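Local coordinates for attaching and effacing protein, pathogenesis factor (PDB 4E9L) that probably mediates bacterial attachment to host cells as an adhesin of the intimin/invasin family, through a chain of immunoglobulin-like domains, several of which make up this fragment, at residues P308-M320 with G360-A372. Numbering follows the deposited sequence.
Sequences PTVKTTTELTFTM and GVYVSTLTLGSAA
G360 O accepts a hydrogen bond from M320 N and opens an antiparallel pairing of the two central strands in a four-stranded sheet, flanked by strands 300-303 and 350-358. V361 lies on the outer face, where its CG1 meets T317 CG2 at 3.6 Å. Y362 turns inward and exchanges two backbone hydrogen bonds with F318: M320, bent at chi3 (61°), brings its CE to 3.5 Å from Y362 CE1, while F318 CD2 lies 4.0 Å from Y362 CD1. The Y362 hydroxyl donates to the V328 carbonyl and accepts from L331 N. Back outside, V363 CG1 sits anti to its own backbone N (chi1 174°) and packs at 3.5 Å against CG of E315, whose extended chain runs past this methyl group. S364 pairs likewise with L316, and L366 with T314. L316 CG rests on L366 CB at 3.9 Å, the pair facing L391 and L393 of the opposing sheet. Beyond the strand, L368 CD2 reaches P308 CB at 3.6 Å, and L368 N donates almost straight to T312 O at 2.8 Å. K311 CD passes over L368 O, a buried carbonyl without a polar partner, on the way to the salt bridge of K311 with E347. The G369 carbonyl takes a more bent bond (138°) from K311 N in the type II turn. Every hydrogen bond across this two-faced ribbon joins backbone atoms, and side chains add van der Waals packing: the outside is threonine-rich, the sandwich-core face largely apolar, its T314 and S364 hydroxyls satisfied by D304 and the G352 carbonyl.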
loop_
_atom_site.group_PDB
_atom_site.type_symbol
_atom_site.label_atom_id
_atom_site.label_comp_id
_atom_site.label_asym_id
_atom_site.label_seq_id
_atom_site.Cartn_x
_atom_site.Cartn_y
_atom_site.Cartn_z
ATOM N N PRO A 308 10.963 46.066 -26.608
ATOM C CA PRO A 308 11.024 47.031 -25.498
ATOM C C PRO A 308 12.319 47.807 -25.526
ATOM O O PRO A 308 13.303 47.349 -26.097
ATOM C CB PRO A 308 10.940 46.145 -24.252
ATOM C CG PRO A 308 11.581 44.855 -24.691
ATOM C CD PRO A 308 11.251 44.691 -26.148
ATOM N N THR A 309 12.306 48.987 -24.945
ATOM C CA THR A 309 13.500 49.828 -24.891
ATOM C C THR A 309 14.348 49.368 -23.708
ATOM O O THR A 309 13.799 48.839 -22.733
ATOM C CB THR A 309 13.062 51.311 -24.796
ATOM O OG1 THR A 309 12.390 51.646 -26.007
ATOM C CG2 THR A 309 14.235 52.285 -24.599
ATOM N N VAL A 310 15.676 49.550 -23.803
ATOM C CA VAL A 310 16.633 49.282 -22.726
ATOM C C VAL A 310 16.123 49.918 -21.428
ATOM O O VAL A 310 15.545 51.015 -21.453
ATOM C CB VAL A 310 18.086 49.776 -23.043
ATOM C CG1 VAL A 310 18.749 48.886 -24.091
ATOM C CG2 VAL A 310 18.124 51.254 -23.474
ATOM N N LYS A 311 16.296 49.210 -20.323
ATOM C CA LYS A 311 15.925 49.643 -18.967
ATOM C C LYS A 311 14.434 49.933 -18.704
ATOM O O LYS A 311 14.110 50.546 -17.676
ATOM C CB LYS A 311 16.846 50.779 -18.451
ATOM C CG LYS A 311 18.322 50.369 -18.285
ATOM C CD LYS A 311 18.519 49.175 -17.302
ATOM C CE LYS A 311 18.043 49.430 -15.884
ATOM N NZ LYS A 311 18.006 48.178 -15.071
ATOM N N THR A 312 13.534 49.519 -19.621
ATOM C CA THR A 312 12.095 49.685 -19.395
ATOM C C THR A 312 11.571 48.282 -18.987
ATOM O O THR A 312 12.368 47.382 -18.750
ATOM C CB THR A 312 11.347 50.261 -20.610
ATOM O OG1 THR A 312 11.382 49.312 -21.669
ATOM C CG2 THR A 312 11.854 51.661 -21.052
ATOM N N THR A 313 10.267 48.104 -18.892
ATOM C CA THR A 313 9.701 46.818 -18.486
ATOM C C THR A 313 8.735 46.282 -19.521
ATOM O O THR A 313 8.189 47.032 -20.338
ATOM C CB THR A 313 8.973 46.916 -17.128
ATOM O OG1 THR A 313 7.918 47.861 -17.244
ATOM C CG2 THR A 313 9.902 47.293 -15.956
ATOM N N THR A 314 8.532 44.967 -19.467
ATOM C CA THR A 314 7.546 44.262 -20.256
ATOM C C THR A 314 6.994 43.146 -19.385
ATOM O O THR A 314 7.738 42.542 -18.608
ATOM C CB THR A 314 8.066 43.830 -21.660
ATOM O OG1 THR A 314 6.945 43.343 -22.392
ATOM C CG2 THR A 314 9.153 42.737 -21.609
ATOM N N GLU A 315 5.689 42.902 -19.480
ATOM C CA GLU A 315 5.016 41.844 -18.741
ATOM C C GLU A 315 5.213 40.517 -19.489
ATOM O O GLU A 315 5.003 40.466 -20.698
ATOM C CB GLU A 315 3.512 42.170 -18.657
ATOM C CG GLU A 315 2.740 41.212 -17.789
ATOM C CD GLU A 315 1.234 41.366 -17.881
ATOM O OE1 GLU A 315 0.656 41.035 -18.946
ATOM O OE2 GLU A 315 0.627 41.793 -16.872
ATOM N N LEU A 316 5.597 39.454 -18.768
ATOM C CA LEU A 316 5.779 38.112 -19.321
ATOM C C LEU A 316 4.570 37.300 -18.902
ATOM O O LEU A 316 4.155 37.396 -17.742
ATOM C CB LEU A 316 7.066 37.435 -18.747
ATOM C CG LEU A 316 8.392 38.129 -19.051
ATOM C CD1 LEU A 316 9.571 37.307 -18.503
ATOM C CD2 LEU A 316 8.542 38.435 -20.556
ATOM N N THR A 317 4.002 36.509 -19.829
ATOM C CA THR A 317 2.877 35.607 -19.538
ATOM C C THR A 317 3.313 34.200 -19.885
ATOM O O THR A 317 3.573 33.891 -21.052
ATOM C CB THR A 317 1.561 36.027 -20.232
ATOM O OG1 THR A 317 1.213 37.344 -19.817
ATOM C CG2 THR A 317 0.386 35.093 -19.864
ATOM N N PHE A 318 3.433 33.359 -18.849
ATOM C CA PHE A 318 3.887 31.990 -18.974
ATOM C C PHE A 318 2.733 31.026 -18.717
ATOM O O PHE A 318 2.154 31.052 -17.634
ATOM C CB PHE A 318 5.098 31.740 -18.055
ATOM C CG PHE A 318 5.558 30.304 -17.999
ATOM C CD1 PHE A 318 5.979 29.640 -19.152
ATOM C CD2 PHE A 318 5.521 29.594 -16.804
ATOM C CE1 PHE A 318 6.373 28.301 -19.104
ATOM C CE2 PHE A 318 5.904 28.242 -16.761
ATOM C CZ PHE A 318 6.315 27.605 -17.917
ATOM N N THR A 319 2.356 30.224 -19.755
ATOM C CA THR A 319 1.246 29.258 -19.670
ATOM C C THR A 319 1.873 27.893 -19.592
ATOM O O THR A 319 2.597 27.493 -20.498
ATOM C CB THR A 319 0.292 29.399 -20.866
ATOM O OG1 THR A 319 -0.288 30.695 -20.806
ATOM C CG2 THR A 319 -0.825 28.333 -20.866
ATOM N N MET A 320 1.623 27.198 -18.503
ATOM C CA MET A 320 2.245 25.913 -18.293
ATOM C C MET A 320 1.244 24.757 -18.374
ATOM O O MET A 320 0.228 24.752 -17.674
ATOM C CB MET A 320 3.005 25.949 -16.962
ATOM C CG MET A 320 3.589 24.643 -16.558
ATOM S SD MET A 320 4.967 24.796 -15.409
ATOM C CE MET A 320 4.229 25.597 -14.035
ATOM N N GLY A 360 -2.829 27.753 -14.296
ATOM C CA GLY A 360 -1.576 27.445 -14.995
ATOM C C GLY A 360 -0.980 28.635 -15.741
ATOM O O GLY A 360 -0.149 28.450 -16.632
ATOM N N VAL A 361 -1.387 29.866 -15.395
ATOM C CA VAL A 361 -0.894 31.078 -16.076
ATOM C C VAL A 361 -0.116 31.918 -15.082
ATOM O O VAL A 361 -0.688 32.366 -14.090
ATOM C CB VAL A 361 -2.019 31.892 -16.758
ATOM C CG1 VAL A 361 -1.458 33.198 -17.373
ATOM C CG2 VAL A 361 -2.746 31.047 -17.811
ATOM N N TYR A 362 1.190 32.108 -15.338
ATOM C CA TYR A 362 2.079 32.839 -14.432
ATOM C C TYR A 362 2.549 34.127 -15.087
ATOM O O TYR A 362 2.943 34.132 -16.262
ATOM C CB TYR A 362 3.252 31.950 -13.963
ATOM C CG TYR A 362 2.801 30.616 -13.366
ATOM C CD1 TYR A 362 2.452 29.539 -14.186
ATOM C CD2 TYR A 362 2.762 30.424 -11.987
ATOM C CE1 TYR A 362 2.020 28.322 -13.640
ATOM C CE2 TYR A 362 2.342 29.213 -11.432
ATOM C CZ TYR A 362 1.973 28.162 -12.263
ATOM O OH TYR A 362 1.568 26.965 -11.700
ATOM N N VAL A 363 2.487 35.232 -14.329
ATOM C CA VAL A 363 2.863 36.552 -14.852
ATOM C C VAL A 363 4.067 37.093 -14.066
ATOM O O VAL A 363 4.127 36.932 -12.843
ATOM C CB VAL A 363 1.620 37.518 -14.843
ATOM C CG1 VAL A 363 1.996 38.940 -15.245
ATOM C CG2 VAL A 363 0.500 36.988 -15.746
ATOM N N SER A 364 5.033 37.690 -14.776
ATOM C CA SER A 364 6.216 38.329 -14.179
ATOM C C SER A 364 6.551 39.607 -14.945
ATOM O O SER A 364 6.306 39.700 -16.147
ATOM C CB SER A 364 7.425 37.394 -14.226
ATOM O OG SER A 364 8.592 38.008 -13.696
ATOM N N THR A 365 7.149 40.570 -14.259
ATOM C CA THR A 365 7.580 41.813 -14.883
ATOM C C THR A 365 9.044 41.647 -15.220
ATOM O O THR A 365 9.859 41.363 -14.333
ATOM C CB THR A 365 7.385 43.007 -13.927
ATOM O OG1 THR A 365 5.977 43.186 -13.678
ATOM C CG2 THR A 365 7.977 44.296 -14.483
ATOM N N LEU A 366 9.372 41.817 -16.487
ATOM C CA LEU A 366 10.748 41.749 -16.932
ATOM C C LEU A 366 11.268 43.163 -17.023
ATOM O O LEU A 366 10.710 43.950 -17.774
ATOM C CB LEU A 366 10.847 41.064 -18.331
ATOM C CG LEU A 366 12.248 41.002 -18.961
ATOM C CD1 LEU A 366 13.195 40.141 -18.113
ATOM C CD2 LEU A 366 12.178 40.498 -20.420
ATOM N N THR A 367 12.376 43.451 -16.344
ATOM C CA THR A 367 13.060 44.736 -16.460
ATOM C C THR A 367 14.203 44.488 -17.437
ATOM O O THR A 367 15.055 43.612 -17.221
ATOM C CB THR A 367 13.590 45.271 -15.124
ATOM O OG1 THR A 367 12.503 45.401 -14.214
ATOM C CG2 THR A 367 14.275 46.663 -15.284
ATOM N N LEU A 368 14.220 45.258 -18.512
ATOM C CA LEU A 368 15.264 45.081 -19.508
ATOM C C LEU A 368 16.605 45.598 -18.984
ATOM O O LEU A 368 16.643 46.406 -18.069
ATOM C CB LEU A 368 14.848 45.755 -20.844
ATOM C CG LEU A 368 13.837 45.004 -21.725
ATOM C CD1 LEU A 368 14.288 43.564 -22.029
ATOM C CD2 LEU A 368 12.404 45.023 -21.116
ATOM N N GLY A 369 17.683 45.094 -19.538
ATOM C CA GLY A 369 19.028 45.480 -19.143
ATOM C C GLY A 369 19.498 46.737 -19.842
ATOM O O GLY A 369 18.696 47.438 -20.467
ATOM N N SER A 370 20.797 47.053 -19.713
ATOM C CA SER A 370 21.357 48.277 -20.329
ATOM C C SER A 370 21.766 48.097 -21.792
ATOM O O SER A 370 21.881 49.089 -22.515
ATOM C CB SER A 370 22.533 48.806 -19.516
ATOM O OG SER A 370 23.473 47.775 -19.287
ATOM N N ALA A 371 21.976 46.842 -22.233
ATOM C CA ALA A 371 22.390 46.547 -23.605
ATOM C C ALA A 371 21.223 46.310 -24.556
ATOM O O ALA A 371 20.242 45.644 -24.205
ATOM C CB ALA A 371 23.354 45.362 -23.644
ATOM N N ALA A 372 21.339 46.870 -25.765
ATOM C CA ALA A 372 20.339 46.723 -26.837
ATOM C C ALA A 372 20.648 45.451 -27.649
ATOM O O ALA A 372 21.693 44.838 -27.478
ATOM C CB ALA A 372 20.375 47.944 -27.752
#